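Local coordinates for protein chitinase (Chromobacterium violaceum, PDB 4TXG) that probably binds chitin and hydrolyses its glycosidic bonds, as a chitinase of glycoside hydrolase family 18, at residues L126-V132 and R350-R355; D398-N404 and Y464-W468; N683-L689 and S746-Q751; V699-P704 and Y759-S764. All coordinates share one frame; numbering follows the deposited sequence.

Contact 1 of 4, residues L126-V132 and R350-R355; sequences LAQTQGV and RDRLDR
Thr-129 and Asp-354 run past each other in opposite directions, which lets a single carboxylate oxygen take both donors of the threonine, its N-H and its hydroxyl. OG1 of Thr-129 lies 2.7 Å from OD2 of Asp-354, on the anti side of the carboxylate, while the backbone N of Thr-129 donates to the same OD2 over 3.2 Å from the other face of the plane. The second oxygen, OD1, is met from above the carboxylate by NE of Arg-350, 3.0 Å away, and that arginine is further held by Asp-390. The helix 338-360 belongs to the TIM-barrel catalytic domain, and here its flank receives an irregular segment that precedes the first barrel strand, 155-161. With CG2 of Thr-129 anti to the backbone N (chi1 -59° for OG1), the methyl rests over one face of the Arg-355 guanidinium, 4.0 Å from NH1. CG2 of Val-132 covers that group too, 3.9 Å from NH2. Arg-355 is itself held side-on by Asp-351, NE to OD1 and NH1 to OD2.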
loop_
_atom_site.group_PDB
_atom_site.type_symbol
_atom_site.label_atom_id
_atom_site.label_comp_id
_atom_site.label_asym_id
_atom_site.label_seq_id
_atom_site.Cartn_x
_atom_site.Cartn_y
_atom_site.Cartn_z
ATOM N N LEU A 126 -17.103 3.207 -3.637
ATOM C CA LEU A 126 -17.014 2.417 -2.402
ATOM C C LEU A 126 -18.251 1.538 -2.227
ATOM O O LEU A 126 -19.385 1.984 -2.413
ATOM C CB LEU A 126 -16.836 3.324 -1.180
ATOM C CG LEU A 126 -16.654 2.645 0.192
ATOM C CD1 LEU A 126 -15.322 1.914 0.294
ATOM C CD2 LEU A 126 -16.774 3.673 1.312
ATOM N N ALA A 127 -18.028 0.276 -1.875
ATOM C CA ALA A 127 -19.132 -0.644 -1.670
ATOM C C ALA A 127 -19.787 -0.398 -0.316
ATOM O O ALA A 127 -19.170 -0.619 0.721
ATOM C CB ALA A 127 -18.643 -2.079 -1.766
ATOM N N GLN A 128 -21.035 0.051 -0.316
ATOM C CA GLN A 128 -21.726 0.241 0.956
ATOM C C GLN A 128 -22.537 -0.990 1.330
ATOM O O GLN A 128 -23.084 -1.677 0.472
ATOM C CB GLN A 128 -22.646 1.464 0.924
ATOM C CG GLN A 128 -23.303 1.734 2.283
ATOM C CD GLN A 128 -24.534 2.605 2.199
ATOM O OE1 GLN A 128 -24.622 3.497 1.353
ATOM N NE2 GLN A 128 -25.501 2.352 3.082
ATOM N N THR A 129 -22.600 -1.257 2.628
ATOM C CA THR A 129 -23.464 -2.296 3.166
ATOM C C THR A 129 -24.929 -1.911 2.972
ATOM O O THR A 129 -25.428 -0.977 3.606
ATOM C CB THR A 129 -23.163 -2.533 4.658
ATOM O OG1 THR A 129 -21.786 -2.914 4.807
ATOM C CG2 THR A 129 -24.066 -3.623 5.222
ATOM N N GLN A 130 -25.619 -2.640 2.097
ATOM C CA GLN A 130 -26.977 -2.287 1.677
ATOM C C GLN A 130 -27.959 -2.023 2.822
ATOM O O GLN A 130 -28.141 -2.848 3.719
ATOM C CB GLN A 130 -27.554 -3.385 0.773
ATOM C CG GLN A 130 -28.995 -3.122 0.332
ATOM C CD GLN A 130 -29.621 -4.293 -0.414
ATOM O OE1 GLN A 130 -29.478 -4.419 -1.631
ATOM N NE2 GLN A 130 -30.327 -5.151 0.316
ATOM N N GLY A 131 -28.591 -0.854 2.776
ATOM C CA GLY A 131 -29.646 -0.510 3.708
ATOM C C GLY A 131 -29.187 0.098 5.023
ATOM O O GLY A 131 -29.969 0.761 5.704
ATOM N N VAL A 132 -27.933 -0.143 5.393
ATOM C CA VAL A 132 -27.396 0.376 6.649
ATOM C C VAL A 132 -27.136 1.870 6.518
ATOM O O VAL A 132 -26.535 2.320 5.539
ATOM C CB VAL A 132 -26.098 -0.364 7.053
ATOM C CG1 VAL A 132 -25.446 0.286 8.280
ATOM C CG2 VAL A 132 -26.400 -1.849 7.315
ATOM N N ARG A 350 -15.949 -4.756 6.339
ATOM C CA ARG A 350 -16.761 -3.637 5.853
ATOM C C ARG A 350 -18.163 -3.693 6.446
ATOM O O ARG A 350 -18.690 -2.694 6.936
ATOM C CB ARG A 350 -16.831 -3.654 4.320
ATOM C CG ARG A 350 -17.737 -2.583 3.699
ATOM C CD ARG A 350 -17.018 -1.231 3.586
ATOM N NE ARG A 350 -17.029 -0.480 4.840
ATOM C CZ ARG A 350 -16.135 0.454 5.159
ATOM N NH1 ARG A 350 -16.244 1.106 6.315
ATOM N NH2 ARG A 350 -15.131 0.734 4.322
ATOM N N ASP A 351 -18.753 -4.882 6.417
ATOM C CA ASP A 351 -20.084 -5.096 6.974
ATOM C C ASP A 351 -20.124 -4.781 8.475
ATOM O O ASP A 351 -21.011 -4.058 8.945
ATOM C CB ASP A 351 -20.530 -6.540 6.723
ATOM C CG ASP A 351 -21.907 -6.835 7.293
ATOM O OD1 ASP A 351 -22.005 -7.104 8.508
ATOM O OD2 ASP A 351 -22.892 -6.791 6.525
ATOM N N ARG A 352 -19.169 -5.312 9.237
ATOM C CA ARG A 352 -19.212 -5.131 10.684
ATOM C C ARG A 352 -18.939 -3.684 11.066
ATOM O O ARG A 352 -19.578 -3.142 11.975
ATOM C CB ARG A 352 -18.205 -6.039 11.398
ATOM C CG ARG A 352 -18.462 -7.521 11.197
ATOM C CD ARG A 352 -19.844 -7.957 11.666
ATOM N NE ARG A 352 -19.943 -9.414 11.587
ATOM C CZ ARG A 352 -20.280 -10.091 10.492
ATOM N NH1 ARG A 352 -20.587 -9.452 9.366
ATOM N NH2 ARG A 352 -20.315 -11.414 10.523
ATOM N N LEU A 353 -17.990 -3.056 10.377
ATOM C CA LEU A 353 -17.674 -1.666 10.688
ATOM C C LEU A 353 -18.791 -0.719 10.235
ATOM O O LEU A 353 -19.064 0.273 10.915
ATOM C CB LEU A 353 -16.339 -1.264 10.072
ATOM C CG LEU A 353 -15.130 -1.743 10.886
ATOM C CD1 LEU A 353 -13.869 -1.121 10.339
ATOM C CD2 LEU A 353 -15.291 -1.402 12.347
ATOM N N ASP A 354 -19.444 -1.015 9.112
ATOM C CA ASP A 354 -20.588 -0.204 8.684
ATOM C C ASP A 354 -21.725 -0.272 9.703
ATOM O O ASP A 354 -22.318 0.743 10.039
ATOM C CB ASP A 354 -21.118 -0.647 7.310
ATOM C CG ASP A 354 -20.263 -0.137 6.149
ATOM O OD1 ASP A 354 -19.336 0.661 6.377
ATOM O OD2 ASP A 354 -20.531 -0.546 4.999
ATOM N N ARG A 355 -22.042 -1.474 10.179
ATOM C CA ARG A 355 -23.101 -1.623 11.176
ATOM C C ARG A 355 -22.743 -0.936 12.489
ATOM O O ARG A 355 -23.591 -0.280 13.098
ATOM C CB ARG A 355 -23.398 -3.097 11.428
ATOM C CG ARG A 355 -23.976 -3.793 10.216
ATOM C CD ARG A 355 -24.289 -5.253 10.486
ATOM N NE ARG A 355 -24.457 -5.960 9.222
ATOM C CZ ARG A 355 -25.589 -5.997 8.534
ATOM N NH1 ARG A 355 -25.642 -6.657 7.382
ATOM N NH2 ARG A 355 -26.670 -5.379 9.001
#

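Contact 2 of 4, residues D398-N404 and Y464-W468. With CS (cesium ion), chain M.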
loop_
_atom_site.group_PDB
_atom_site.type_symbol
_atom_site.label_atom_id
_atom_site.label_comp_id
_atom_site.label_asym_id
_atom_site.label_seq_id
_atom_site.Cartn_x
_atom_site.Cartn_y
_atom_site.Cartn_z
ATOM N N ASP A 398 10.761 -0.299 -0.797
ATOM C CA ASP A 398 11.360 -1.634 -0.796
ATOM C C ASP A 398 11.192 -2.334 -2.142
ATOM O O ASP A 398 11.013 -3.554 -2.199
ATOM C CB ASP A 398 10.778 -2.495 0.324
ATOM C CG ASP A 398 11.325 -2.114 1.683
ATOM O OD1 ASP A 398 12.285 -1.319 1.736
ATOM O OD2 ASP A 398 10.809 -2.622 2.698
ATOM N N LEU A 399 11.280 -1.562 -3.224
ATOM C CA LEU A 399 11.250 -2.116 -4.577
ATOM C C LEU A 399 12.584 -2.789 -4.904
ATOM O O LEU A 399 12.643 -3.703 -5.730
ATOM C CB LEU A 399 10.947 -1.018 -5.611
ATOM C CG LEU A 399 9.566 -0.362 -5.490
ATOM C CD1 LEU A 399 9.420 0.806 -6.461
ATOM C CD2 LEU A 399 8.478 -1.398 -5.716
ATOM N N HIS A 400 13.643 -2.320 -4.250
ATOM C CA HIS A 400 14.974 -2.921 -4.319
ATOM C C HIS A 400 15.597 -2.880 -2.924
ATOM O O HIS A 400 15.313 -1.977 -2.140
ATOM C CB HIS A 400 15.874 -2.185 -5.324
ATOM C CG HIS A 400 15.513 -2.445 -6.750
ATOM N ND1 HIS A 400 15.653 -3.682 -7.338
ATOM C CD2 HIS A 400 15.003 -1.629 -7.710
ATOM C CE1 HIS A 400 15.244 -3.626 -8.594
ATOM N NE2 HIS A 400 14.849 -2.387 -8.844
ATOM N N GLY A 401 16.449 -3.850 -2.623
ATOM C CA GLY A 401 17.038 -3.972 -1.299
ATOM C C GLY A 401 17.954 -5.177 -1.266
ATOM O O GLY A 401 18.001 -5.940 -2.230
ATOM N N ALA A 402 18.654 -5.373 -0.153
ATOM C CA ALA A 402 19.751 -6.335 -0.116
ATOM C C ALA A 402 19.313 -7.793 0.057
ATOM O O ALA A 402 20.152 -8.682 0.235
ATOM C CB ALA A 402 20.731 -5.949 0.980
ATOM N N TRP A 403 18.013 -8.048 -0.020
ATOM C CA TRP A 403 17.520 -9.420 -0.147
ATOM C C TRP A 403 17.904 -10.005 -1.516
ATOM O O TRP A 403 17.900 -11.224 -1.698
ATOM C CB TRP A 403 16.002 -9.472 0.058
ATOM C CG TRP A 403 15.261 -8.389 -0.671
ATOM C CD1 TRP A 403 14.788 -8.439 -1.946
ATOM C CD2 TRP A 403 14.911 -7.092 -0.166
ATOM N NE1 TRP A 403 14.164 -7.259 -2.269
ATOM C CE2 TRP A 403 14.225 -6.416 -1.192
ATOM C CE3 TRP A 403 15.107 -6.440 1.059
ATOM C CZ2 TRP A 403 13.735 -5.123 -1.035
ATOM C CZ3 TRP A 403 14.621 -5.151 1.210
ATOM C CH2 TRP A 403 13.945 -4.507 0.170
ATOM N N ASN A 404 18.244 -9.147 -2.473
ATOM C CA ASN A 404 18.882 -9.642 -3.694
ATOM C C ASN A 404 19.998 -8.722 -4.174
ATOM O O ASN A 404 20.288 -7.700 -3.558
ATOM C CB ASN A 404 17.849 -9.890 -4.803
ATOM C CG ASN A 404 17.163 -8.621 -5.284
ATOM O OD1 ASN A 404 17.809 -7.625 -5.581
ATOM N ND2 ASN A 404 15.835 -8.668 -5.372
ATOM N N TYR A 464 13.596 5.972 5.330
ATOM C CA TYR A 464 14.699 5.116 5.748
ATOM C C TYR A 464 15.460 4.692 4.496
ATOM O O TYR A 464 14.979 4.869 3.383
ATOM C CB TYR A 464 14.194 3.880 6.503
ATOM C CG TYR A 464 13.332 3.007 5.618
ATOM C CD1 TYR A 464 11.966 3.239 5.515
ATOM C CD2 TYR A 464 13.887 1.989 4.840
ATOM C CE1 TYR A 464 11.174 2.473 4.692
ATOM C CE2 TYR A 464 13.092 1.214 4.007
ATOM C CZ TYR A 464 11.738 1.468 3.934
ATOM O OH TYR A 464 10.932 0.711 3.110
ATOM N N THR A 465 16.635 4.117 4.694
ATOM C CA THR A 465 17.462 3.640 3.594
ATOM C C THR A 465 17.473 2.121 3.491
ATOM O O THR A 465 17.131 1.413 4.446
ATOM C CB THR A 465 18.931 4.087 3.764
ATOM O OG1 THR A 465 19.491 3.399 4.889
ATOM C CG2 THR A 465 19.013 5.585 4.004
ATOM N N ARG A 466 17.867 1.634 2.318
ATOM C CA ARG A 466 18.359 0.265 2.154
ATOM C C ARG A 466 19.708 0.402 1.470
ATOM O O ARG A 466 19.965 1.400 0.796
ATOM C CB ARG A 466 17.425 -0.604 1.310
ATOM C CG ARG A 466 16.008 -0.767 1.834
ATOM C CD ARG A 466 15.934 -1.508 3.156
ATOM N NE ARG A 466 14.584 -2.030 3.352
ATOM C CZ ARG A 466 14.146 -2.551 4.490
ATOM N NH1 ARG A 466 14.954 -2.615 5.544
ATOM N NH2 ARG A 466 12.902 -3.003 4.571
ATOM N N GLY A 467 20.579 -0.581 1.623
ATOM C CA GLY A 467 21.901 -0.422 1.048
ATOM C C GLY A 467 22.709 -1.699 0.944
ATOM O O GLY A 467 22.449 -2.670 1.660
ATOM N N TRP A 468 23.696 -1.660 0.052
ATOM C CA TRP A 468 24.601 -2.771 -0.251
ATOM C C TRP A 468 26.055 -2.342 -0.055
ATOM O O TRP A 468 26.373 -1.162 -0.178
ATOM C CB TRP A 468 24.453 -3.235 -1.702
ATOM C CG TRP A 468 23.113 -3.733 -2.168
ATOM C CD1 TRP A 468 22.770 -5.035 -2.413
ATOM C CD2 TRP A 468 21.962 -2.944 -2.520
ATOM N NE1 TRP A 468 21.473 -5.107 -2.874
ATOM C CE2 TRP A 468 20.954 -3.839 -2.945
ATOM C CE3 TRP A 468 21.680 -1.571 -2.502
ATOM C CZ2 TRP A 468 19.691 -3.410 -3.349
ATOM C CZ3 TRP A 468 20.420 -1.142 -2.902
ATOM C CH2 TRP A 468 19.436 -2.062 -3.312
HETATM CS CS CS M . 9.052 -0.668 5.097
HETATM O O HOH W 1 5.782 -0.952 5.473
HETATM O O HOH W 2 10.221 -2.481 7.169
#
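Arg-466 grips the carboxylate of Asp-398 side-on in a salt bridge, NE reaching OD1 at 2.9 Å and NH2 reaching OD2 at 2.8 Å. The planes of the two flat groups lie 25° apart: NE approaches OD1 from above the carboxylate, whereas NH2 comes to OD2 on the syn side but tilted out of the plane. A bend at chi2 (-65°) directs the guanidinium to the aspartate, and NE also sits at the edge of the Trp-403 ring, 3.8 Å from CZ3, with ring and guanidinium nearly perpendicular. CE2 of Tyr-464 lies over one guanidinium face, toward its rim. The phenol oxygen OH of Tyr-464 binds a cesium ion at 3.1 Å; OD2 of Asp-398 is a more distant ligand, and two waters are further ligands. Tyr-397 and Asp-398 are consistent with the Tyr-Asp pair of a family 18 chitinase motif.

Farther along, Trp-468 sets its indole against the beta turn from Gly-401 to Asn-404. NE1 of Trp-468 donates to the backbone O of Asn-404 over 2.9 Å, almost straight (172°) and in the ring plane. The methyl of Ala-402 lies over the five-membered ring, a CH-pi contact with CB 4.2 Å from the centroid.

The loop after barrel strand 391-395 is thus joined to strand 466-468, which pairs with strand 575-578; His-400 and Asn-404 touch helix 420-424, and Thr-465 packs on helix 522-530.

Contact 3 of 4, residues N683-L689 and S746-Q751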
loop_
_atom_site.group_PDB
_atom_site.type_symbol
_atom_site.label_atom_id
_atom_site.label_comp_id
_atom_site.label_asym_id
_atom_site.label_seq_id
_atom_site.Cartn_x
_atom_site.Cartn_y
_atom_site.Cartn_z
ATOM N N ASN A 683 -26.307 -10.781 -18.570
ATOM C CA ASN A 683 -27.411 -9.882 -18.859
ATOM C C ASN A 683 -28.504 -10.045 -17.800
ATOM O O ASN A 683 -29.219 -11.039 -17.797
ATOM C CB ASN A 683 -27.945 -10.155 -20.269
ATOM C CG ASN A 683 -29.122 -9.275 -20.633
ATOM O OD1 ASN A 683 -29.443 -8.326 -19.921
ATOM N ND2 ASN A 683 -29.761 -9.574 -21.762
ATOM N N ARG A 684 -28.614 -9.083 -16.887
ATOM C CA ARG A 684 -29.668 -9.129 -15.863
ATOM C C ARG A 684 -30.809 -8.164 -16.170
ATOM O O ARG A 684 -31.605 -7.818 -15.293
ATOM C CB ARG A 684 -29.097 -8.823 -14.478
ATOM C CG ARG A 684 -27.968 -9.752 -14.055
ATOM C CD ARG A 684 -27.523 -9.465 -12.626
ATOM N NE ARG A 684 -26.153 -9.905 -12.391
ATOM C CZ ARG A 684 -25.117 -9.079 -12.250
ATOM N NH1 ARG A 684 -25.290 -7.760 -12.304
ATOM N NH2 ARG A 684 -23.908 -9.573 -12.044
ATOM N N SER A 685 -30.887 -7.711 -17.414
ATOM C CA SER A 685 -32.074 -6.989 -17.849
ATOM C C SER A 685 -33.135 -7.996 -18.285
ATOM O O SER A 685 -32.890 -9.204 -18.258
ATOM C CB SER A 685 -31.743 -6.034 -18.992
ATOM O OG SER A 685 -31.625 -6.748 -20.207
ATOM N N GLN A 686 -34.302 -7.499 -18.687
ATOM C CA GLN A 686 -35.344 -8.338 -19.265
ATOM C C GLN A 686 -35.364 -8.199 -20.788
ATOM O O GLN A 686 -36.348 -8.559 -21.440
ATOM C CB GLN A 686 -36.715 -7.975 -18.692
ATOM C CG GLN A 686 -36.814 -8.094 -17.183
ATOM C CD GLN A 686 -38.232 -7.876 -16.688
ATOM O OE1 GLN A 686 -39.198 -8.083 -17.425
ATOM N NE2 GLN A 686 -38.365 -7.452 -15.439
ATOM N N THR A 687 -34.279 -7.664 -21.344
ATOM C CA THR A 687 -34.152 -7.493 -22.791
ATOM C C THR A 687 -33.092 -8.417 -23.373
ATOM O O THR A 687 -32.091 -8.705 -22.724
ATOM C CB THR A 687 -33.754 -6.054 -23.178
ATOM O OG1 THR A 687 -32.357 -5.860 -22.929
ATOM C CG2 THR A 687 -34.526 -5.044 -22.388
ATOM N N THR A 688 -33.307 -8.866 -24.603
ATOM C CA THR A 688 -32.265 -9.576 -25.334
ATOM C C THR A 688 -31.262 -8.552 -25.866
ATOM O O THR A 688 -31.658 -7.570 -26.482
ATOM C CB THR A 688 -32.847 -10.390 -26.513
ATOM O OG1 THR A 688 -33.842 -11.297 -26.031
ATOM C CG2 THR A 688 -31.753 -11.173 -27.220
ATOM N N LEU A 689 -29.975 -8.759 -25.617
ATOM C CA LEU A 689 -28.966 -7.911 -26.240
ATOM C C LEU A 689 -28.653 -8.478 -27.614
ATOM O O LEU A 689 -28.176 -9.607 -27.721
ATOM C CB LEU A 689 -27.698 -7.838 -25.391
ATOM C CG LEU A 689 -27.880 -7.505 -23.912
ATOM C CD1 LEU A 689 -26.524 -7.511 -23.204
ATOM C CD2 LEU A 689 -28.573 -6.164 -23.738
ATOM N N SER A 746 -26.740 -13.208 -29.954
ATOM C CA SER A 746 -27.420 -12.394 -28.957
ATOM C C SER A 746 -27.082 -12.871 -27.551
ATOM O O SER A 746 -26.533 -13.966 -27.372
ATOM C CB SER A 746 -28.931 -12.436 -29.180
ATOM O OG SER A 746 -29.418 -13.777 -29.147
ATOM N N LEU A 747 -27.399 -12.045 -26.554
ATOM C CA LEU A 747 -27.270 -12.451 -25.161
ATOM C C LEU A 747 -28.630 -12.297 -24.506
ATOM O O LEU A 747 -29.090 -11.173 -24.290
ATOM C CB LEU A 747 -26.228 -11.612 -24.424
ATOM C CG LEU A 747 -25.973 -12.068 -22.984
ATOM C CD1 LEU A 747 -25.480 -13.502 -22.977
ATOM C CD2 LEU A 747 -24.975 -11.147 -22.284
ATOM N N GLY A 748 -29.274 -13.421 -24.209
ATOM C CA GLY A 748 -30.644 -13.405 -23.718
ATOM C C GLY A 748 -30.775 -12.889 -22.299
ATOM O O GLY A 748 -29.802 -12.864 -21.546
ATOM N N ALA A 749 -31.988 -12.474 -21.936
ATOM C CA ALA A 749 -32.268 -12.025 -20.575
ATOM C C ALA A 749 -31.916 -13.119 -19.571
ATOM O O ALA A 749 -32.332 -14.271 -19.724
ATOM C CB ALA A 749 -33.734 -11.624 -20.440
ATOM N N GLY A 750 -31.131 -12.755 -18.561
ATOM C CA GLY A 750 -30.749 -13.681 -17.506
ATOM C C GLY A 750 -29.576 -14.579 -17.866
ATOM O O GLY A 750 -29.137 -15.387 -17.047
ATOM N N GLN A 751 -29.063 -14.441 -19.087
ATOM C CA GLN A 751 -28.038 -15.355 -19.588
ATOM C C GLN A 751 -26.626 -14.786 -19.512
ATOM O O GLN A 751 -26.438 -13.574 -19.397
ATOM C CB GLN A 751 -28.342 -15.748 -21.035
ATOM C CG GLN A 751 -29.743 -16.292 -21.227
ATOM C CD GLN A 751 -30.093 -17.335 -20.187
ATOM O OE1 GLN A 751 -29.362 -18.309 -19.998
ATOM N NE2 GLN A 751 -31.209 -17.131 -19.493
HETATM O O HOH W 3 -34.260 -12.563 -23.617
#
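Asn-683 ends strand 678-683 and its side chain joins the two loops at one end of the beta-rich Chitinase C region, where Leu-689 and Leu-747 form a single antiparallel hydrogen-bonded bridge. CB of Asn-683 lies between the backbone O of Gly-748 (3.5 Å) and CD2 of Leu-747 (3.7 Å). With CG anti to the backbone N (chi1 179°), the amide lies between the two loops, CG itself 3.8 Å from the backbone O of Gly-748. Its OD1 stays within the 683-689 loop: the backbone N of Ser-685 donates from above the carbonyl plane, forming an Asx turn, while OG of Ser-685 donates in that plane, on a lone pair, at 2.7 Å. ND2 donates to the backbone O of Thr-687 over 2.7 Å and across the contact to the backbone O of Leu-747 over 3.1 Å, both in the amide plane. Leu-747 O thereby serves two donors, since the backbone N of Leu-689 reaches it from the opposite face. The leucines run alongside each other, CD1 of Leu-689 4.1 Å from CD2 of Leu-747. On the exposed side CG2 of Thr-688 meets CB of Ser-746, and a water 2.8 Å from OG1 of Thr-688 accepts from the backbone N of Ala-749.

Contact 4 of 4, residues V699-P704 and Y759-S764; sequences VPTSAP and YYLPIS
Ile-763 sets its CB and CG2 into the bend made by Val-699, Pro-700 and Ala-703, a closely packed part of the contact. CB of Ile-763 comes 3.6 Å from CG of Pro-700, the proline ring crossing the isoleucine at about a right angle. CG2 of Ile-763 touches CB of Ala-703 at 3.5 Å and CG1 of Val-699 at 3.8 Å. Its CG1 lies between the backbone N and the carbonyl carbon (chi1 68°), and the CD1 beyond it extends over one face of the Tyr-759 ring, toward its rim. Beside this apolar group, the type I beta turn from Pro-700 to Ala-703 presents one direct hydrogen bond: OG of Ser-702 donates to the backbone O of Pro-762, 2.9 Å away and in the carbonyl plane. CB of Leu-761 is also close, 3.4 Å from the O of Ser-702.

Pro-704 is packed more loosely. Its CD stands 4.2 Å from CB of Leu-761, and its CG is 4.3 Å from CB of Tyr-760, a partly exposed residue. Here a water mediates, donating to the backbone O of Pro-704 and accepting from the backbone N of Tyr-760. The backbone N and O of Leu-761, by contrast, are buried without a partner.

Both segments meet helix 441-448 of the catalytic domain, where Trp-443 donates to the O of Ser-702 and packs on Leu-761; on the Chitinase C side, Val-699 touches strand 734-740, and Tyr-759 and Ile-763 touch strand 659-664.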
loop_
_atom_site.group_PDB
_atom_site.type_symbol
_atom_site.label_atom_id
_atom_site.label_comp_id
_atom_site.label_asym_id
_atom_site.label_seq_id
_atom_site.Cartn_x
_atom_site.Cartn_y
_atom_site.Cartn_z
ATOM N N VAL A 699 -9.295 -0.212 -18.943
ATOM C CA VAL A 699 -8.238 -1.043 -18.385
ATOM C C VAL A 699 -7.095 -0.117 -17.973
ATOM O O VAL A 699 -6.691 0.736 -18.765
ATOM C CB VAL A 699 -7.766 -2.090 -19.417
ATOM C CG1 VAL A 699 -6.634 -2.951 -18.865
ATOM C CG2 VAL A 699 -8.956 -2.958 -19.831
ATOM N N PRO A 700 -6.591 -0.252 -16.736
ATOM C CA PRO A 700 -5.520 0.677 -16.348
ATOM C C PRO A 700 -4.273 0.480 -17.208
ATOM O O PRO A 700 -4.032 -0.618 -17.715
ATOM C CB PRO A 700 -5.246 0.316 -14.885
ATOM C CG PRO A 700 -5.664 -1.138 -14.773
ATOM C CD PRO A 700 -6.864 -1.265 -15.701
ATOM N N THR A 701 -3.505 1.548 -17.373
ATOM C CA THR A 701 -2.318 1.527 -18.221
ATOM C C THR A 701 -1.135 0.785 -17.594
ATOM O O THR A 701 -0.035 0.800 -18.136
ATOM C CB THR A 701 -1.867 2.958 -18.549
ATOM O OG1 THR A 701 -1.806 3.715 -17.330
ATOM C CG2 THR A 701 -2.853 3.627 -19.524
ATOM N N SER A 702 -1.358 0.165 -16.441
ATOM C CA SER A 702 -0.374 -0.753 -15.874
ATOM C C SER A 702 -0.117 -1.918 -16.835
ATOM O O SER A 702 0.989 -2.467 -16.867
ATOM C CB SER A 702 -0.843 -1.272 -14.498
ATOM O OG SER A 702 -2.145 -1.858 -14.584
ATOM N N ALA A 703 -1.127 -2.278 -17.632
ATOM C CA ALA A 703 -0.948 -3.299 -18.667
ATOM C C ALA A 703 -0.758 -2.618 -19.999
ATOM O O ALA A 703 -1.404 -1.602 -20.277
ATOM C CB ALA A 703 -2.147 -4.248 -18.726
ATOM N N PRO A 704 0.132 -3.167 -20.833
ATOM C CA PRO A 704 0.347 -2.637 -22.183
ATOM C C PRO A 704 -0.948 -2.632 -22.981
ATOM O O PRO A 704 -1.830 -3.451 -22.733
ATOM C CB PRO A 704 1.359 -3.612 -22.795
ATOM C CG PRO A 704 2.009 -4.279 -21.645
ATOM C CD PRO A 704 1.015 -4.307 -20.530
ATOM N N TYR A 759 -3.724 -10.391 -21.254
ATOM C CA TYR A 759 -2.932 -9.170 -21.120
ATOM C C TYR A 759 -1.640 -9.509 -20.366
ATOM O O TYR A 759 -1.492 -10.625 -19.864
ATOM C CB TYR A 759 -3.725 -8.059 -20.424
ATOM C CG TYR A 759 -4.381 -8.457 -19.119
ATOM C CD1 TYR A 759 -5.636 -9.063 -19.095
ATOM C CD2 TYR A 759 -3.760 -8.196 -17.908
ATOM C CE1 TYR A 759 -6.240 -9.424 -17.894
ATOM C CE2 TYR A 759 -4.354 -8.552 -16.710
ATOM C CZ TYR A 759 -5.593 -9.168 -16.710
ATOM O OH TYR A 759 -6.179 -9.510 -15.512
ATOM N N TYR A 760 -0.704 -8.565 -20.292
ATOM C CA TYR A 760 0.675 -8.943 -19.980
ATOM C C TYR A 760 1.262 -8.431 -18.673
ATOM O O TYR A 760 2.290 -8.947 -18.230
ATOM C CB TYR A 760 1.579 -8.531 -21.142
ATOM C CG TYR A 760 1.319 -9.430 -22.313
ATOM C CD1 TYR A 760 1.872 -10.704 -22.356
ATOM C CD2 TYR A 760 0.462 -9.045 -23.336
ATOM C CE1 TYR A 760 1.617 -11.555 -23.403
ATOM C CE2 TYR A 760 0.198 -9.902 -24.395
ATOM C CZ TYR A 760 0.782 -11.151 -24.418
ATOM O OH TYR A 760 0.542 -12.015 -25.462
ATOM N N LEU A 761 0.623 -7.445 -18.052
ATOM C CA LEU A 761 0.981 -7.047 -16.692
ATOM C C LEU A 761 -0.295 -6.921 -15.865
ATOM O O LEU A 761 -1.382 -6.734 -16.425
ATOM C CB LEU A 761 1.773 -5.734 -16.679
ATOM C CG LEU A 761 3.248 -5.841 -17.104
ATOM C CD1 LEU A 761 3.855 -4.454 -17.341
ATOM C CD2 LEU A 761 4.056 -6.606 -16.068
ATOM N N PRO A 762 -0.176 -7.020 -14.530
ATOM C CA PRO A 762 -1.389 -7.022 -13.706
ATOM C C PRO A 762 -2.250 -5.767 -13.829
ATOM O O PRO A 762 -1.741 -4.666 -14.080
ATOM C CB PRO A 762 -0.834 -7.156 -12.285
ATOM C CG PRO A 762 0.436 -7.965 -12.478
ATOM C CD PRO A 762 1.022 -7.374 -13.745
ATOM N N ILE A 763 -3.560 -5.962 -13.657
ATOM C CA ILE A 763 -4.528 -4.874 -13.575
ATOM C C ILE A 763 -5.471 -5.107 -12.403
ATOM O O ILE A 763 -5.641 -6.245 -11.941
ATOM C CB ILE A 763 -5.388 -4.746 -14.866
ATOM C CG1 ILE A 763 -6.314 -5.955 -14.994
ATOM C CG2 ILE A 763 -4.497 -4.577 -16.114
ATOM C CD1 ILE A 763 -7.260 -5.901 -16.188
ATOM N N SER A 764 -6.063 -4.025 -11.907
ATOM C CA SER A 764 -7.218 -4.118 -11.023
ATOM C C SER A 764 -8.434 -3.656 -11.821
ATOM O O SER A 764 -8.302 -3.194 -12.965
ATOM C CB SER A 764 -7.039 -3.284 -9.747
ATOM O OG SER A 764 -6.923 -1.898 -10.032
HETATM O O HOH W 4 -1.426 -6.195 -22.001
#

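Overall arrangement
From the N terminus, contact 1 closes the longest loop, returning helix 338-360 to the segment ahead of the first barrel strand. Contact 2 then closes a shorter loop, from the end of strand 391-395 to strand 466-468; the two are in series, on opposite sides of the chain's centre, their centres about 39 Å apart. Contacts 3 and 4 follow in the Chitinase C range, where their segments alternate along the chain and so cross: 683-689 and 699-704 come first, then 746-751 and 759-764. Contact 3 joins two loops within the Chitinase C region, whereas contact 4, about 29 Å away between centres, brings the same region against a barrel-domain helix.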